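Local structure of GCN5-related N-acetyltransferase (Arthrobacter sp., 2R1I) at residues A[140-143]-A[144-147]; A[147-151]-A[152-156]. The protein probably transfers an acetyl group from acetyl-CoA to an amine, as a member of the GCN5-related N-acetyltransferase (GNAT) family; its substrate is unknown. One frame throughout, in Å; residues are numbered along the deposited sequence.

Interaction 1 of 2, residues A[140-143]-A[144-147]; sequences GEDT and DARR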
loop_
_atom_site.group_PDB
_atom_site.type_symbol
_atom_site.label_atom_id
_atom_site.label_comp_id
_atom_site.label_asym_id
_atom_site.label_seq_id
_atom_site.Cartn_x
_atom_site.Cartn_y
_atom_site.Cartn_z
ATOM N N GLY A 140 -5.594 -14.906 4.438
ATOM C CA GLY A 140 -6.942 -15.389 4.649
ATOM C C GLY A 140 -6.972 -16.510 5.680
ATOM O O GLY A 140 -7.973 -16.689 6.366
ATOM N N GLU A 141 -5.862 -17.244 5.775
ATOM C CA GLU A 141 -5.738 -18.388 6.721
ATOM C C GLU A 141 -5.619 -17.890 8.162
ATOM O O GLU A 141 -5.834 -18.667 9.095
ATOM C CB GLU A 141 -4.503 -19.247 6.353
ATOM C CG GLU A 141 -4.323 -20.586 7.101
ATOM N N ASP A 142 -5.298 -16.597 8.335
ATOM C CA ASP A 142 -5.072 -16.003 9.658
ATOM C C ASP A 142 -6.368 -15.521 10.344
ATOM O O ASP A 142 -6.588 -14.316 10.507
ATOM C CB ASP A 142 -4.066 -14.868 9.552
ATOM C CG ASP A 142 -3.517 -14.446 10.895
ATOM O OD1 ASP A 142 -4.083 -14.861 11.926
ATOM O OD2 ASP A 142 -2.527 -13.687 10.907
ATOM N N THR A 143 -7.185 -16.486 10.785
ATOM C CA THR A 143 -8.511 -16.222 11.368
ATOM C C THR A 143 -8.445 -15.313 12.603
ATOM O O THR A 143 -9.353 -14.512 12.855
ATOM C CB THR A 143 -9.226 -17.546 11.761
ATOM O OG1 THR A 143 -9.415 -18.367 10.601
ATOM C CG2 THR A 143 -10.582 -17.270 12.393
ATOM N N ASP A 144 -7.380 -15.454 13.379
ATOM C CA ASP A 144 -7.223 -14.671 14.611
ATOM C C ASP A 144 -7.055 -13.177 14.273
ATOM O O ASP A 144 -7.686 -12.322 14.893
ATOM C CB ASP A 144 -6.027 -15.143 15.443
ATOM C CG ASP A 144 -6.255 -16.491 16.152
ATOM O OD1 ASP A 144 -7.373 -17.090 16.160
ATOM O OD2 ASP A 144 -5.258 -16.961 16.731
ATOM N N ALA A 145 -6.202 -12.868 13.294
ATOM C CA ALA A 145 -5.980 -11.475 12.872
ATOM C C ALA A 145 -7.251 -10.916 12.237
ATOM O O ALA A 145 -7.684 -9.785 12.520
ATOM C CB ALA A 145 -4.802 -11.384 11.914
ATOM N N ARG A 146 -7.882 -11.722 11.402
ATOM C CA ARG A 146 -9.121 -11.286 10.770
ATOM C C ARG A 146 -10.197 -10.949 11.825
ATOM O O ARG A 146 -10.855 -9.904 11.732
ATOM C CB ARG A 146 -9.629 -12.320 9.760
ATOM C CG ARG A 146 -8.647 -12.617 8.638
ATOM C CD ARG A 146 -9.143 -13.714 7.751
ATOM N NE ARG A 146 -10.399 -13.401 7.078
ATOM C CZ ARG A 146 -11.031 -14.245 6.266
ATOM N NH1 ARG A 146 -10.515 -15.440 6.009
ATOM N NH2 ARG A 146 -12.164 -13.895 5.690
ATOM N N ARG A 147 -10.366 -11.799 12.823
ATOM C CA ARG A 147 -11.373 -11.537 13.864
ATOM C C ARG A 147 -11.057 -10.265 14.647
ATOM O O ARG A 147 -11.953 -9.475 14.977
ATOM C CB ARG A 147 -11.480 -12.716 14.833
ATOM C CG ARG A 147 -12.633 -12.610 15.854
ATOM C CD ARG A 147 -12.745 -13.899 16.718
ATOM N NE ARG A 147 -11.413 -14.486 16.883
ATOM C CZ ARG A 147 -11.005 -15.675 16.423
ATOM N NH1 ARG A 147 -11.834 -16.517 15.801
ATOM N NH2 ARG A 147 -9.738 -16.028 16.614
#
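An aspartate N-cap starts helix 143-150: D142 OD1 accepts from A145 N at 3.2 Å, in a nearly straight hydrogen bond. The amide does not come in at the carboxylate edge; it meets OD1 from above the plane, 62° out of it. CG of D142 lies anti to the backbone N (chi1 -165°), which swings the carboxylate forward beside the first turn, and its other oxygen, OD2, rests 3.4 Å from A145 CB. Just ahead of the helix, D142 is the centre of an inverse gamma turn, whose T143 N to E141 O bond is weak at 3.1 Å. Regular helical bonding follows at once, R146 N to D142 O at 3.0 Å and R147 N to T143 O at 2.9 Å.

In the fold, this turn joins strand 133-139 to the helix, and A145 and R146 both lean on V138 of that strand. R146 reaches back over the loop. Its chain bends at chi3 (62°), bringing NH1 to G140 O at 2.9 Å; the oxygen lies close to the guanidinium plane and is met on a lone pair in its own carbonyl plane. NE of R146 bonds to Y168 OH of the second subunit, so the guanidinium is fixed in rotation by partners from two chains. On the exposed side, R147 NH2 forms a salt bridge with D144 OD1 at 2.6 Å, edge-on in the guanidinium plane, while T143 O sits 4.0 Å above the centre of one guanidinium face of R147.

Interaction 2 of 2, residues A[147-151]-A[152-156]; sequences RFYEA and RGFTN. With EDO (1,2-ethanediol), chain J.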
loop_
_atom_site.group_PDB
_atom_site.type_symbol
_atom_site.label_atom_id
_atom_site.label_comp_id
_atom_site.label_asym_id
_atom_site.label_seq_id
_atom_site.Cartn_x
_atom_site.Cartn_y
_atom_site.Cartn_z
ATOM N N ARG A 147 -10.366 -11.799 12.823
ATOM C CA ARG A 147 -11.373 -11.537 13.864
ATOM C C ARG A 147 -11.057 -10.265 14.647
ATOM O O ARG A 147 -11.953 -9.475 14.977
ATOM C CB ARG A 147 -11.480 -12.716 14.833
ATOM C CG ARG A 147 -12.633 -12.610 15.854
ATOM C CD ARG A 147 -12.745 -13.899 16.718
ATOM N NE ARG A 147 -11.413 -14.486 16.883
ATOM C CZ ARG A 147 -11.005 -15.675 16.423
ATOM N NH1 ARG A 147 -11.834 -16.517 15.801
ATOM N NH2 ARG A 147 -9.738 -16.028 16.614
ATOM N N PHE A 148 -9.758 -10.063 14.886
ATOM C CA PHE A 148 -9.246 -8.894 15.621
ATOM C C PHE A 148 -9.501 -7.571 14.875
ATOM O O PHE A 148 -10.024 -6.619 15.455
ATOM C CB PHE A 148 -7.755 -9.081 15.909
ATOM C CG PHE A 148 -7.072 -7.861 16.483
ATOM C CD1 PHE A 148 -6.498 -6.914 15.670
ATOM C CD2 PHE A 148 -7.010 -7.671 17.859
ATOM C CE1 PHE A 148 -5.855 -5.793 16.218
ATOM C CE2 PHE A 148 -6.355 -6.554 18.398
ATOM C CZ PHE A 148 -5.803 -5.622 17.579
ATOM N N TYR A 149 -9.172 -7.521 13.591
ATOM C CA TYR A 149 -9.393 -6.283 12.844
ATOM C C TYR A 149 -10.858 -6.023 12.593
ATOM O O TYR A 149 -11.309 -4.872 12.697
ATOM C CB TYR A 149 -8.603 -6.313 11.552
ATOM C CG TYR A 149 -7.116 -6.256 11.792
ATOM C CD1 TYR A 149 -6.549 -5.193 12.481
ATOM C CD2 TYR A 149 -6.274 -7.276 11.339
ATOM C CE1 TYR A 149 -5.168 -5.129 12.692
ATOM C CE2 TYR A 149 -4.898 -7.228 11.564
ATOM C CZ TYR A 149 -4.354 -6.158 12.242
ATOM O OH TYR A 149 -2.975 -6.125 12.446
ATOM N N GLU A 150 -11.623 -7.077 12.310
ATOM C CA GLU A 150 -13.041 -6.935 11.992
ATOM C C GLU A 150 -13.801 -6.412 13.214
ATOM O O GLU A 150 -14.753 -5.661 13.068
ATOM C CB GLU A 150 -13.630 -8.248 11.439
ATOM C CG GLU A 150 -13.158 -8.580 10.053
ATOM C CD GLU A 150 -13.617 -9.913 9.514
ATOM O OE1 GLU A 150 -14.347 -10.635 10.230
ATOM O OE2 GLU A 150 -13.257 -10.258 8.359
ATOM N N ALA A 151 -13.334 -6.753 14.411
ATOM C CA ALA A 151 -13.940 -6.242 15.663
ATOM C C ALA A 151 -13.605 -4.775 15.962
ATOM O O ALA A 151 -14.175 -4.189 16.888
ATOM C CB ALA A 151 -13.483 -7.087 16.835
ATOM N N ARG A 152 -12.654 -4.225 15.206
ATOM C CA ARG A 152 -12.126 -2.855 15.390
ATOM C C ARG A 152 -12.240 -2.019 14.082
ATOM O O ARG A 152 -11.336 -1.252 13.723
ATOM C CB ARG A 152 -10.675 -2.910 15.860
ATOM C CG ARG A 152 -10.575 -3.378 17.291
ATOM C CD ARG A 152 -9.209 -3.920 17.637
ATOM N NE ARG A 152 -9.241 -4.422 19.017
ATOM C CZ ARG A 152 -9.718 -5.609 19.400
ATOM N NH1 ARG A 152 -10.242 -6.465 18.531
ATOM N NH2 ARG A 152 -9.698 -5.942 20.684
ATOM N N GLY A 153 -13.339 -2.195 13.359
ATOM C CA GLY A 153 -13.729 -1.241 12.312
ATOM C C GLY A 153 -13.225 -1.495 10.908
ATOM O O GLY A 153 -13.479 -0.695 9.997
ATOM N N PHE A 154 -12.479 -2.584 10.717
ATOM C CA PHE A 154 -12.000 -2.928 9.383
ATOM C C PHE A 154 -12.922 -3.870 8.634
ATOM O O PHE A 154 -13.530 -4.741 9.244
ATOM C CB PHE A 154 -10.602 -3.559 9.438
ATOM C CG PHE A 154 -9.531 -2.599 9.785
ATOM C CD1 PHE A 154 -9.345 -2.209 11.100
ATOM C CD2 PHE A 154 -8.671 -2.088 8.791
ATOM C CE1 PHE A 154 -8.351 -1.308 11.439
ATOM C CE2 PHE A 154 -7.663 -1.169 9.107
ATOM C CZ PHE A 154 -7.501 -0.771 10.444
ATOM N N THR A 155 -13.017 -3.695 7.317
ATOM C CA THR A 155 -13.751 -4.622 6.445
ATOM C C THR A 155 -12.933 -5.024 5.224
ATOM O O THR A 155 -12.046 -4.300 4.814
ATOM C CB THR A 155 -15.085 -4.018 5.998
ATOM O OG1 THR A 155 -15.819 -4.995 5.244
ATOM C CG2 THR A 155 -14.874 -2.787 5.200
ATOM N N ASN A 156 -13.189 -6.209 4.667
ATOM C CA ASN A 156 -12.524 -6.631 3.420
ATOM C C ASN A 156 -13.444 -6.547 2.205
ATOM O O ASN A 156 -13.064 -6.909 1.094
ATOM C CB ASN A 156 -11.927 -8.042 3.535
ATOM C CG ASN A 156 -12.973 -9.109 3.795
ATOM O OD1 ASN A 156 -14.162 -8.925 3.523
ATOM N ND2 ASN A 156 -12.525 -10.241 4.328
HETATM C C1 EDO J . -14.995 1.784 6.615
HETATM O O1 EDO J . -14.460 2.134 7.879
HETATM C C2 EDO J . -15.518 0.363 6.680
HETATM O O2 EDO J . -14.480 -0.490 7.168
HETATM O O HOH W 1 -14.803 -8.116 6.578
HETATM O O HOH W 2 -15.693 -4.904 10.604
HETATM O O HOH W 3 -15.987 -3.127 14.148
#
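R152 folds back over F148 and packs tightly, its guanidinium flat on the ring with centres 4.2 Å apart and planes at 10°. Its chain runs extended from CG to NE, and NH1 meets F148 O at 3.1 Å on an in-plane lone pair. At R152 an alanine would probably take the flat cover off that ring face and leave F148 O and S116 OG, the partner of NE, without these donors. Y149 O is gripped from opposite faces of its carbonyl plane, by R152 N at 2.9 Å and F154 N at 3.2 Å. On the core side, the Y149 ring edge meets the F154 face in a T-shaped pair, centroids 5.6 Å apart and planes at 65°. The i to i+5 bond, the positive phi of G153 and this apolar pair resemble a Schellman motif.

The usual second bond, G153 N to E150 O, is not made at 3.8 Å; on the exposed side one water joins them and another links E150 O to F154 O. E150 OE2 is hydrogen-bonded to Y168 OH of the second subunit. The chemistry implies a helix end with carbonyls satisfied by protein donors beside the aromatic core and by water outside.

Following the chain from strand 133-139, interaction 1 closes the short loop into helix 143-150, and interaction 2 closes the turn that leaves it toward strand 165-171. The two neither nest nor cross: they follow in series, meeting at R147, with centres about 10 Å apart. The exit loop nevertheless runs back alongside the helix as far as R146, whose NH2 packs 3.9 Å from N156 ND2. Interaction 1 ties the helix to strand 133-139, whereas interaction 2 also reaches helix 109-128 through L119 and strand 97-104 through L103. Both face the second subunit, where the Y168 hydroxyl of that subunit is hydrogen-bonded both to R146 NE and to E150 OE2.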